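Local structure of virulence sensor protein BvgS (Bordetella pertussis, 6ZJ8) at residues V59-D62 / A63-K67; G76-A79 / L80-E83. The protein is a sensor histidine kinase that probably controls virulence by relaying signals to its kinase module through a cytoplasmic PAS domain, the part described here. One frame throughout, in Å; residues are numbered along the deposited sequence.

Interaction 1 (V59-D62 / A63-K67)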
ATOM      1  N   VAL A  59       3.112 -12.362   0.935  1.00 59.57           N
ATOM      2  CA  VAL A  59       2.571 -12.824   2.209  1.00 60.01           C
ATOM      3  C   VAL A  59       1.050 -12.858   2.146  1.00 61.25           C
ATOM      4  O   VAL A  59       0.446 -12.443   1.152  1.00 60.49           O
ATOM      5  CB  VAL A  59       3.043 -11.941   3.382  1.00 59.36           C
ATOM      6  CG1 VAL A  59       4.561 -11.911   3.452  1.00 58.98           C
ATOM      7  CG2 VAL A  59       2.473 -10.529   3.265  1.00 58.53           C
ATOM      8  N   THR A  60       0.428 -13.355   3.210  1.00 64.85           N
ATOM      9  CA  THR A  60      -1.019 -13.426   3.337  1.00 67.26           C
ATOM     10  C   THR A  60      -1.496 -12.390   4.346  1.00 69.63           C
ATOM     11  O   THR A  60      -0.702 -11.744   5.037  1.00 70.04           O
ATOM     12  CB  THR A  60      -1.462 -14.828   3.772  1.00 70.86           C
ATOM     13  OG1 THR A  60      -0.868 -15.148   5.036  1.00 80.15           O
ATOM     14  CG2 THR A  60      -1.048 -15.870   2.747  1.00 74.55           C
ATOM     15  N   ALA A  61      -2.820 -12.238   4.427  1.00 73.69           N
ATOM     16  CA  ALA A  61      -3.394 -11.255   5.338  1.00 74.43           C
ATOM     17  C   ALA A  61      -3.107 -11.600   6.794  1.00 79.79           C
ATOM     18  O   ALA A  61      -2.956 -10.696   7.624  1.00 77.47           O
ATOM     19  CB  ALA A  61      -4.901 -11.144   5.110  1.00 72.27           C
ATOM     20  N   ASP A  62      -3.025 -12.891   7.124  1.00 78.34           N
ATOM     21  CA  ASP A  62      -2.799 -13.288   8.510  1.00 86.80           C
ATOM     22  C   ASP A  62      -1.481 -12.762   9.060  1.00 81.55           C
ATOM     23  O   ASP A  62      -1.325 -12.676  10.283  1.00 79.08           O
ATOM     24  CB  ASP A  62      -2.835 -14.811   8.636  1.00106.63           C
ATOM     25  CG  ASP A  62      -4.245 -15.365   8.608  1.00115.83           C
ATOM     26  OD1 ASP A  62      -5.162 -14.688   9.119  1.00109.37           O
ATOM     27  OD2 ASP A  62      -4.435 -16.477   8.074  1.00110.16           O
ATOM     28  N   ALA A  63      -0.534 -12.410   8.197  1.00 84.14           N
ATOM     29  CA  ALA A  63       0.756 -11.896   8.633  1.00 82.23           C
ATOM     30  C   ALA A  63       0.768 -10.383   8.807  1.00 76.82           C
ATOM     31  O   ALA A  63       1.790  -9.837   9.237  1.00 75.71           O
ATOM     32  CB  ALA A  63       1.847 -12.298   7.634  1.00 81.43           C
ATOM     33  N   VAL A  64      -0.331  -9.696   8.500  1.00 75.87           N
ATOM     34  CA  VAL A  64      -0.335  -8.238   8.465  1.00 73.29           C
ATOM     35  C   VAL A  64      -1.445  -7.666   9.335  1.00 72.19           C
ATOM     36  O   VAL A  64      -1.207  -6.761  10.143  1.00 71.18           O
ATOM     37  CB  VAL A  64      -0.475  -7.730   7.017  1.00 70.89           C
ATOM     38  CG1 VAL A  64      -0.463  -6.212   6.991  1.00 68.64           C
ATOM     39  CG2 VAL A  64       0.630  -8.305   6.147  1.00 70.01           C
ATOM     40  N   LEU A  65      -2.664  -8.173   9.168  1.00 69.25           N
ATOM     41  CA  LEU A  65      -3.810  -7.607   9.868  1.00 66.44           C
ATOM     42  C   LEU A  65      -3.605  -7.673  11.376  1.00 66.72           C
ATOM     43  O   LEU A  65      -3.201  -8.705  11.919  1.00 66.59           O
ATOM     44  CB  LEU A  65      -5.086  -8.350   9.478  1.00 66.27           C
ATOM     45  CG  LEU A  65      -5.484  -8.284   8.002  1.00 65.93           C
ATOM     46  CD1 LEU A  65      -6.659  -9.203   7.745  1.00 65.26           C
ATOM     47  CD2 LEU A  65      -5.820  -6.860   7.577  1.00 63.13           C
ATOM     48  N   GLY A  66      -3.895  -6.562  12.051  1.00 66.81           N
ATOM     49  CA  GLY A  66      -3.719  -6.462  13.482  1.00 67.90           C
ATOM     50  C   GLY A  66      -2.298  -6.214  13.936  1.00 69.85           C
ATOM     51  O   GLY A  66      -2.059  -6.133  15.146  1.00 71.51           O
ATOM     52  N   LYS A  67      -1.353  -6.077  13.010  1.00 70.06           N
ATOM     53  CA  LYS A  67       0.060  -5.956  13.327  1.00 71.08           C
ATOM     54  C   LYS A  67       0.604  -4.653  12.755  1.00 70.89           C
ATOM     55  O   LYS A  67      -0.022  -4.016  11.905  1.00 71.29           O
ATOM     56  CB  LYS A  67       0.827  -7.168  12.790  1.00 71.58           C
ATOM     57  CG  LYS A  67       0.386  -8.459  13.466  1.00 71.97           C
ATOM     58  CD  LYS A  67       0.646  -9.691  12.626  1.00 72.88           C
ATOM     59  CE  LYS A  67       0.133 -10.935  13.341  1.00 75.23           C
ATOM     60  NZ  LYS A  67       0.360 -12.175  12.555  1.00 79.87           N
TER

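Interaction 2 (G76-A79 / L80-E83)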
ATOM      1  N   GLY A  76      16.922  -7.972  15.381  1.00 73.07           N
ATOM      2  CA  GLY A  76      16.962  -9.026  14.393  1.00 74.99           C
ATOM      3  C   GLY A  76      16.734  -8.583  12.966  1.00 73.09           C
ATOM      4  O   GLY A  76      16.821  -9.419  12.058  1.00 72.44           O
ATOM      5  N   ASP A  77      16.443  -7.306  12.731  1.00 73.54           N
ATOM      6  CA  ASP A  77      16.253  -6.772  11.391  1.00 73.54           C
ATOM      7  C   ASP A  77      15.248  -7.627  10.607  1.00 71.85           C
ATOM      8  O   ASP A  77      15.581  -8.157   9.538  1.00 71.47           O
ATOM      9  CB  ASP A  77      17.576  -6.685  10.646  1.00 76.09           C
ATOM     10  CG  ASP A  77      18.626  -5.914  11.416  1.00 77.51           C
ATOM     11  OD1 ASP A  77      18.287  -4.853  11.978  1.00 82.61           O
ATOM     12  OD2 ASP A  77      19.789  -6.369  11.462  1.00 78.36           O
ATOM     13  N   PRO A  78      14.028  -7.782  11.109  1.00 70.19           N
ATOM     14  CA  PRO A  78      13.062  -8.656  10.428  1.00 67.91           C
ATOM     15  C   PRO A  78      12.746  -8.143   9.032  1.00 66.70           C
ATOM     16  O   PRO A  78      12.479  -6.957   8.829  1.00 66.44           O
ATOM     17  CB  PRO A  78      11.838  -8.617  11.350  1.00 67.04           C
ATOM     18  CG  PRO A  78      11.973  -7.347  12.117  1.00 67.91           C
ATOM     19  CD  PRO A  78      13.443  -7.117  12.286  1.00 70.50           C
ATOM     20  N   ALA A  79      12.772  -9.060   8.063  1.00 68.72           N
ATOM     21  CA  ALA A  79      12.692  -8.663   6.661  1.00 67.75           C
ATOM     22  C   ALA A  79      11.339  -8.045   6.331  1.00 65.60           C
ATOM     23  O   ALA A  79      11.271  -6.953   5.756  1.00 66.27           O
ATOM     24  CB  ALA A  79      12.964  -9.870   5.763  1.00 66.28           C
ATOM     25  N   LEU A  80      10.248  -8.728   6.685  1.00 64.98           N
ATOM     26  CA  LEU A  80       8.931  -8.296   6.228  1.00 64.28           C
ATOM     27  C   LEU A  80       8.642  -6.864   6.664  1.00 63.95           C
ATOM     28  O   LEU A  80       8.262  -6.018   5.845  1.00 64.34           O
ATOM     29  CB  LEU A  80       7.851  -9.248   6.746  1.00 65.15           C
ATOM     30  CG  LEU A  80       6.467  -9.043   6.119  1.00 65.67           C
ATOM     31  CD1 LEU A  80       6.519  -9.263   4.611  1.00 61.81           C
ATOM     32  CD2 LEU A  80       5.426  -9.956   6.751  1.00 66.73           C
ATOM     33  N   ALA A  81       8.818  -6.573   7.953  1.00 64.36           N
ATOM     34  CA  ALA A  81       8.602  -5.214   8.437  1.00 64.25           C
ATOM     35  C   ALA A  81       9.525  -4.228   7.734  1.00 63.40           C
ATOM     36  O   ALA A  81       9.112  -3.113   7.392  1.00 63.07           O
ATOM     37  CB  ALA A  81       8.813  -5.160   9.950  1.00 65.60           C
ATOM     38  N   ARG A  82      10.780  -4.619   7.508  1.00 64.41           N
ATOM     39  CA  ARG A  82      11.730  -3.729   6.849  1.00 64.95           C
ATOM     40  C   ARG A  82      11.254  -3.361   5.448  1.00 63.70           C
ATOM     41  O   ARG A  82      11.226  -2.182   5.077  1.00 62.39           O
ATOM     42  CB  ARG A  82      13.109  -4.393   6.801  1.00 68.59           C
ATOM     43  CG  ARG A  82      14.199  -3.542   6.172  1.00 77.78           C
ATOM     44  CD  ARG A  82      15.566  -4.206   6.283  1.00 86.76           C
ATOM     45  NE  ARG A  82      15.597  -5.525   5.655  1.00 80.80           N
ATOM     46  CZ  ARG A  82      15.576  -5.732   4.340  1.00 84.72           C
ATOM     47  NH1 ARG A  82      15.511  -4.706   3.499  1.00 78.08           N
ATOM     48  NH2 ARG A  82      15.610  -6.969   3.865  1.00 86.01           N
ATOM     49  N   GLU A  83      10.858  -4.362   4.660  1.00 64.60           N
ATOM     50  CA  GLU A  83      10.425  -4.104   3.289  1.00 62.65           C
ATOM     51  C   GLU A  83       9.179  -3.229   3.254  1.00 60.69           C
ATOM     52  O   GLU A  83       9.089  -2.296   2.447  1.00 61.09           O
ATOM     53  CB  GLU A  83      10.174  -5.429   2.574  1.00 60.97           C
ATOM     54  CG  GLU A  83      11.386  -6.350   2.552  1.00 62.10           C
ATOM     55  CD  GLU A  83      11.033  -7.761   2.141  1.00 61.60           C
ATOM     56  OE1 GLU A  83       9.825  -8.069   2.053  1.00 60.26           O
ATOM     57  OE2 GLU A  83      11.962  -8.565   1.912  1.00 62.24           O
TER
HETATM   58  O   HOH W   1      16.475  -7.406   6.983  1.00 74.72           O

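Interaction 1 (V59-D62 / A63-K67)
Residues 61-63 form a short 3-10 turn, with i to i+3 bonds from Ala63 N to Thr60 O at 3.2 Å and from Val64 N to Ala61 O at 2.9 Å; as the turn ends, Leu65 N adds an i to i+4 bond to Ala61 O at 3.0 Å. Val64 N comes from above the carbonyl plane, Leu65 N almost straight on to the oxygen (C=O...N 169°). Val64 to Lys67 then form a type II beta turn with Gly66 at positive phi. The Lys67 side chain runs back alongside this turn: extended beyond CG, it carries Lys67 NZ to Asp62 O at 2.9 Å, in the carbonyl plane. It is thus the main-chain oxygen of Asp62 that holds it, Asp62 OD1 lying 7.0 Å from Lys67 NZ. Apolar groups meet away from this bond. Leu65 CD1 lies against Ala61 CB at 3.7 Å, and Val59 CG2 meets Val64 CG2 at 4.1 Å, the two valines crossing at about a right angle. Val64 is buried, packing also on Leu54, Met46 and Met84. The chemistry implies a turn shaped by local amide-to-carbonyl bonds and joined to strand 46-49 by Val64 packing and backbone bonds of Gly66 and Lys67 to Met46.

Interaction 2 (G76-A79 / L80-E83)
Glu83 N donates to Ala79 O at 2.8 Å, almost in line with the carbonyl (C=O...N 173°), and the aliphatic part of the same glutamate leans on this oxygen, Glu83 CG coming within 3.3 Å of Ala79 O. That approach follows from chi1 of -58°, which sets CG beside the glutamate's own backbone N and so next to the hydrogen bond; the chain then runs on extended, and Glu83 OE2 ends 4.2 Å from Ala79 CB. One residue earlier Arg82 N donates to Pro78 O at 3.2 Å, with the donor slightly tilted from the carbonyl plane. Pro78 occupies the N-cap position, and Pro78 CG touches Ala81 CB loosely at 4.4 Å. Arg82 turns back along the helix towards the preceding loop: CG is anti to the backbone N (chi1 -178°), and a bend at chi3 brings Arg82 NE to a water at 2.5 Å, a short distance that leaves the exact water position less certain. The water in turn donates to Asp77 O at 2.8 Å, so the arginine appears to be linked to the loop through solvent and a main-chain carbonyl. NH1 of Arg82 also forms a long, weak ion pair with Glu86, while Leu80 and Glu83 touch Phe57 of helix 51-57. Overall this is the first turn of an alpha-helix with proline at its N-cap, opening helix 79-87 of the PAS fold.

Both interactions are local and lie near the surface of the PAS domain, in series along the chain: interaction 1 in the loop after helix 51-57, interaction 2 across the end of that loop and the first turn of helix 79-87. Their centres are 14 Å apart, yet they touch directly, Val59 CG1 packing on Leu80 CD1 at 3.5 Å. Interaction 1 reaches further inward: it includes one buried residue and is joined to strand 46-49 as well as to both helices. Interaction 2 has no buried residue among those in contact. The chemistry differs accordingly, irregular turn bonding around a buried apolar side chain in 59-67, and regular i to i+4 helical bonding at the surface in 76-83.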